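Local coordinates for protein cytochrome P450 (CYP102L1) (Mycobacterium phage Adler, PDB 6N6Q) that binds a heme and probably works as a cytochrome P450 monooxygenase, encoded by a mycobacteriophage, at residues Leu85-Ser90 / Tyr194-Thr199; Ile335-Arg340 / Pro393-Thr398. All blocks are in the same frame, centred on the assembly; numbering follows the deposited sequence.

Contact 1: residues Leu85-Ser90 / Tyr194-Thr199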
# COMPACT_ATOMS: atom_id res chain seq x y z
N LEU A 85 -6.72 10.56 6.12
CA LEU A 85 -7.43 10.44 4.85
C LEU A 85 -8.15 11.73 4.50
O LEU A 85 -8.19 12.13 3.33
CB LEU A 85 -8.43 9.28 4.91
CG LEU A 85 -7.88 7.89 4.59
CD1 LEU A 85 -9.01 6.88 4.46
CD2 LEU A 85 -7.04 7.93 3.32
N HIS A 86 -8.73 12.40 5.51
CA HIS A 86 -9.36 13.69 5.26
C HIS A 86 -8.35 14.72 4.80
O HIS A 86 -8.66 15.58 3.97
CB HIS A 86 -10.08 14.17 6.52
CG HIS A 86 -10.70 15.52 6.38
ND1 HIS A 86 -11.95 15.71 5.83
CD2 HIS A 86 -10.24 16.75 6.71
CE1 HIS A 86 -12.24 17.00 5.83
NE2 HIS A 86 -11.21 17.66 6.36
N LYS A 87 -7.13 14.65 5.32
CA LYS A 87 -6.10 15.60 4.93
C LYS A 87 -5.57 15.30 3.53
O LYS A 87 -5.08 16.21 2.84
CB LYS A 87 -4.97 15.61 5.95
CG LYS A 87 -5.42 16.09 7.33
CD LYS A 87 -4.74 15.30 8.45
CE LYS A 87 -3.26 15.60 8.53
NZ LYS A 87 -3.01 17.04 8.85
N LEU A 88 -5.65 14.04 3.09
CA LEU A 88 -5.23 13.68 1.75
C LEU A 88 -6.23 14.11 0.68
O LEU A 88 -5.91 14.01 -0.51
CB LEU A 88 -5.00 12.17 1.66
CG LEU A 88 -3.75 11.64 2.37
CD1 LEU A 88 -3.61 10.15 2.16
CD2 LEU A 88 -2.51 12.38 1.88
N ARG A 89 -7.42 14.57 1.07
CA ARG A 89 -8.37 15.08 0.09
C ARG A 89 -7.86 16.33 -0.61
O ARG A 89 -8.32 16.65 -1.71
CB ARG A 89 -9.72 15.37 0.76
CG ARG A 89 -10.41 14.13 1.31
CD ARG A 89 -11.72 14.48 1.99
NE ARG A 89 -12.65 15.13 1.08
CZ ARG A 89 -13.58 14.49 0.37
NH1 ARG A 89 -13.69 13.17 0.47
NH2 ARG A 89 -14.39 15.16 -0.44
N SER A 90 -6.91 17.05 0.00
CA SER A 90 -6.29 18.18 -0.67
C SER A 90 -5.46 17.75 -1.87
O SER A 90 -5.18 18.58 -2.74
CB SER A 90 -5.41 18.95 0.32
OG SER A 90 -6.19 19.54 1.34
N TYR A 194 2.57 18.90 2.27
CA TYR A 194 1.76 20.07 2.56
C TYR A 194 0.36 19.70 3.04
O TYR A 194 -0.28 20.50 3.72
CB TYR A 194 1.67 20.95 1.31
CG TYR A 194 1.03 22.30 1.54
CD1 TYR A 194 1.76 23.37 2.03
CD2 TYR A 194 -0.31 22.52 1.24
CE1 TYR A 194 1.19 24.60 2.23
CE2 TYR A 194 -0.90 23.75 1.44
CZ TYR A 194 -0.14 24.79 1.94
OH TYR A 194 -0.73 26.02 2.14
N ALA A 195 -0.11 18.49 2.71
CA ALA A 195 -1.45 18.08 3.13
C ALA A 195 -1.46 17.60 4.58
O ALA A 195 -2.40 17.88 5.32
CB ALA A 195 -1.97 16.98 2.20
N ASN A 196 -0.42 16.87 5.00
CA ASN A 196 -0.38 16.32 6.35
C ASN A 196 -0.11 17.39 7.40
O ASN A 196 -0.30 17.11 8.59
CB ASN A 196 0.68 15.22 6.43
CG ASN A 196 0.63 14.45 7.74
OD1 ASN A 196 1.23 14.85 8.74
ND2 ASN A 196 -0.09 13.33 7.75
N ARG A 197 0.33 18.58 7.00
CA ARG A 197 0.61 19.68 7.91
C ARG A 197 -0.48 19.82 8.96
O ARG A 197 -1.66 19.97 8.63
CB ARG A 197 0.74 20.99 7.14
CG ARG A 197 1.95 21.13 6.25
CD ARG A 197 1.94 22.52 5.65
NE ARG A 197 0.57 22.90 5.30
CZ ARG A 197 0.09 24.13 5.39
NH1 ARG A 197 0.86 25.12 5.81
NH2 ARG A 197 -1.17 24.37 5.05
N ARG A 198 -0.09 19.78 10.23
CA ARG A 198 -1.07 19.86 11.30
C ARG A 198 -1.51 21.30 11.51
O ARG A 198 -0.79 22.25 11.18
CB ARG A 198 -0.51 19.27 12.59
CG ARG A 198 -1.58 18.82 13.59
CD ARG A 198 -2.69 18.03 12.90
NE ARG A 198 -3.78 18.90 12.44
CZ ARG A 198 -4.79 18.50 11.68
NH1 ARG A 198 -4.89 17.23 11.31
NH2 ARG A 198 -5.72 19.37 11.30
N THR A 199 -2.71 21.46 12.07
CA THR A 199 -3.34 22.77 12.22
C THR A 199 -2.46 23.75 12.97
O THR A 199 -2.57 24.97 12.76
CB THR A 199 -4.69 22.62 12.94
OG1 THR A 199 -5.21 23.92 13.25
CG2 THR A 199 -4.53 21.82 14.22
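K87 and A195 bring the two backbones together, their CA atoms 5.6 Å apart, where 85-90, on helices 83-87 and 89-92, meets the C-terminal part of helix 183-196. The approach is close enough for the CB of A195 to lie 3.3 Å from the carbonyl O of K87; S90 adds its CB at the margin. After a weakly bonded last turn the second segment runs on as a loop, extended at R197 and R198.

K87 carries most of the contact. The backbone sets its CB near the O of A195; CG stands anti to the carbonyl carbon (chi1 -64°), and bends at chi2 to chi4 bring CE and NZ to the O of N196. NZ donates to the O of N196 at 2.7 Å, arriving well above the carbonyl plane with a C=O...N angle of 105°. The same ammonium lies over one face of the R198 guanidinium, 3.1 Å from NH1, and the two side chains cross nearly at right angles. These like charges share a neighbourhood with an acid, since R198 NH1 forms a salt bridge with D56. R197 turns back to its own helix, NE bonding to Y194 O at 3.0 Å, and its guanidinium forms a salt bridge with E206.

In the P450 fold, this surface contact joins the region following the B helix, where L85 touches the heme, to the end of the F helix.

Contact 2: residues Ile335-Arg340 / Pro393-Thr398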
# COMPACT_ATOMS: atom_id res chain seq x y z
N ILE A 335 5.45 -13.05 1.56
CA ILE A 335 4.82 -11.74 1.52
C ILE A 335 3.71 -11.65 2.56
O ILE A 335 3.51 -10.59 3.17
CB ILE A 335 4.29 -11.45 0.10
CG1 ILE A 335 5.39 -11.66 -0.93
CG2 ILE A 335 3.75 -10.03 0.02
CD1 ILE A 335 4.95 -11.37 -2.35
N ASP A 336 2.97 -12.74 2.77
CA ASP A 336 1.91 -12.73 3.77
C ASP A 336 2.47 -12.50 5.16
O ASP A 336 1.94 -11.68 5.93
CB ASP A 336 1.13 -14.05 3.71
CG ASP A 336 0.28 -14.17 2.46
OD1 ASP A 336 0.24 -13.20 1.67
OD2 ASP A 336 -0.35 -15.23 2.27
N GLU A 337 3.55 -13.20 5.51
CA GLU A 337 4.16 -13.01 6.82
C GLU A 337 4.76 -11.61 6.96
O GLU A 337 4.76 -11.05 8.06
CB GLU A 337 5.23 -14.08 7.06
CG GLU A 337 5.91 -14.01 8.42
CD GLU A 337 5.01 -14.45 9.56
OE1 GLU A 337 3.84 -14.83 9.31
OE2 GLU A 337 5.47 -14.41 10.73
N ALA A 338 5.26 -11.04 5.87
CA ALA A 338 5.74 -9.66 5.91
C ALA A 338 4.59 -8.69 6.16
O ALA A 338 4.72 -7.75 6.95
CB ALA A 338 6.48 -9.31 4.62
N LEU A 339 3.46 -8.91 5.49
CA LEU A 339 2.29 -8.06 5.69
C LEU A 339 1.64 -8.29 7.05
O LEU A 339 0.86 -7.45 7.50
CB LEU A 339 1.27 -8.28 4.58
CG LEU A 339 1.67 -7.71 3.22
CD1 LEU A 339 0.62 -8.01 2.17
CD2 LEU A 339 1.91 -6.21 3.33
N ARG A 340 1.94 -9.41 7.71
CA ARG A 340 1.46 -9.61 9.07
C ARG A 340 2.36 -8.90 10.07
O ARG A 340 1.91 -8.04 10.84
CB ARG A 340 1.38 -11.11 9.39
CG ARG A 340 0.76 -11.40 10.75
CD ARG A 340 1.03 -12.82 11.21
NE ARG A 340 2.45 -13.04 11.47
CZ ARG A 340 3.07 -12.72 12.61
NH1 ARG A 340 2.38 -12.16 13.59
NH2 ARG A 340 4.36 -12.96 12.75
N PRO A 393 7.33 -17.81 7.67
CA PRO A 393 6.35 -17.88 6.57
C PRO A 393 5.40 -19.06 6.65
O PRO A 393 4.23 -18.93 6.26
CB PRO A 393 7.23 -17.95 5.31
CG PRO A 393 8.54 -17.36 5.73
CD PRO A 393 8.71 -17.75 7.17
N GLU A 394 5.87 -20.21 7.15
CA GLU A 394 5.01 -21.39 7.23
C GLU A 394 3.80 -21.17 8.14
O GLU A 394 2.83 -21.92 8.06
CB GLU A 394 5.81 -22.60 7.72
CG GLU A 394 6.78 -23.17 6.69
CD GLU A 394 8.17 -22.55 6.76
OE1 GLU A 394 8.30 -21.43 7.30
OE2 GLU A 394 9.13 -23.19 6.27
N ARG A 395 3.85 -20.14 9.00
CA ARG A 395 2.72 -19.82 9.85
C ARG A 395 1.48 -19.46 9.05
O ARG A 395 0.36 -19.79 9.45
CB ARG A 395 3.09 -18.68 10.79
CG ARG A 395 1.96 -18.14 11.64
CD ARG A 395 2.19 -16.68 11.98
NE ARG A 395 3.59 -16.39 12.28
CZ ARG A 395 4.18 -16.64 13.44
NH1 ARG A 395 3.49 -17.18 14.44
NH2 ARG A 395 5.46 -16.34 13.62
N MET A 396 1.66 -18.79 7.91
CA MET A 396 0.54 -18.24 7.15
C MET A 396 -0.14 -19.26 6.25
O MET A 396 -0.92 -18.86 5.38
CB MET A 396 1.01 -17.04 6.32
CG MET A 396 1.60 -15.92 7.16
SD MET A 396 0.47 -15.37 8.46
CE MET A 396 -0.89 -14.72 7.48
N SER A 397 0.13 -20.55 6.42
CA SER A 397 -0.57 -21.56 5.65
C SER A 397 -2.00 -21.72 6.16
O SER A 397 -2.33 -21.36 7.30
CB SER A 397 0.16 -22.90 5.73
OG SER A 397 0.06 -23.47 7.02
N THR A 398 -2.86 -22.28 5.30
CA THR A 398 -4.26 -22.44 5.66
C THR A 398 -4.43 -23.41 6.84
O THR A 398 -5.32 -23.21 7.68
CB THR A 398 -5.06 -22.93 4.45
OG1 THR A 398 -4.89 -22.01 3.37
CG2 THR A 398 -6.54 -23.03 4.79
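E337 on helix 329-341 faces P393, R395 and M396 of the loop before helix 398-402, and its side chain can be followed outward from the backbone. CB packs 4.0 Å from the CA of P393 and also lies near the CG of M396. The next carbon, CG, is anti to the backbone N (chi1 -178°) and passes the N of P393; a bend at chi2 then turns the carboxylate toward two arginines, with CD 3.6 Å from R395 NE. OE1 lies 3.3 Å from the CG of M396 and accepts from R340 NE at 3.1 Å, with a weak bond from R395 NE. E337 OE2 accepts from R340 NH2 at 2.7 Å. R395 NE reaches E337 OE2 at 3.1 Å from the opposite face of the carboxylate plane, and K392 N adds a further bond.

R340 thus grips the acid side-on with NE and NH2, while the R395 guanidinium plane is turned only 14° from that of the carboxylate. The SD of M396 packs 3.8 Å from the CD of R340.

R395 also pairs with D387, and R340 makes a cation-pi contact with W384. E337 and R340 fit the ExxR motif of the P450 K helix, R395 matching the third member of the E-R-R triad. Two guanidinium groups around one buried carboxylate should favour its ionised form.

From the N terminus, the chain passes through helices 83-87 and 89-92 and then through mostly helical structure before 194-199 returns to close contact 1, a loop of about a hundred residues. Long helices, including 212-237 and 265-296, follow before helix 329-341 opens contact 2. The 52 residues between its segments contain more strand than helix, among them strands 347-352 and 370-374 of the five-stranded sheet, and 393-398 closes this second loop. The two loops lie in series, neither nested nor crossed. Their centres are 33 Å apart, on opposite sides of the chain's centre: contact 1 joins helices 83-87 and 89-92 to the end of helix 183-196 and the loop after it, contact 2, itself buried, a helix to the loop before helix 398-402.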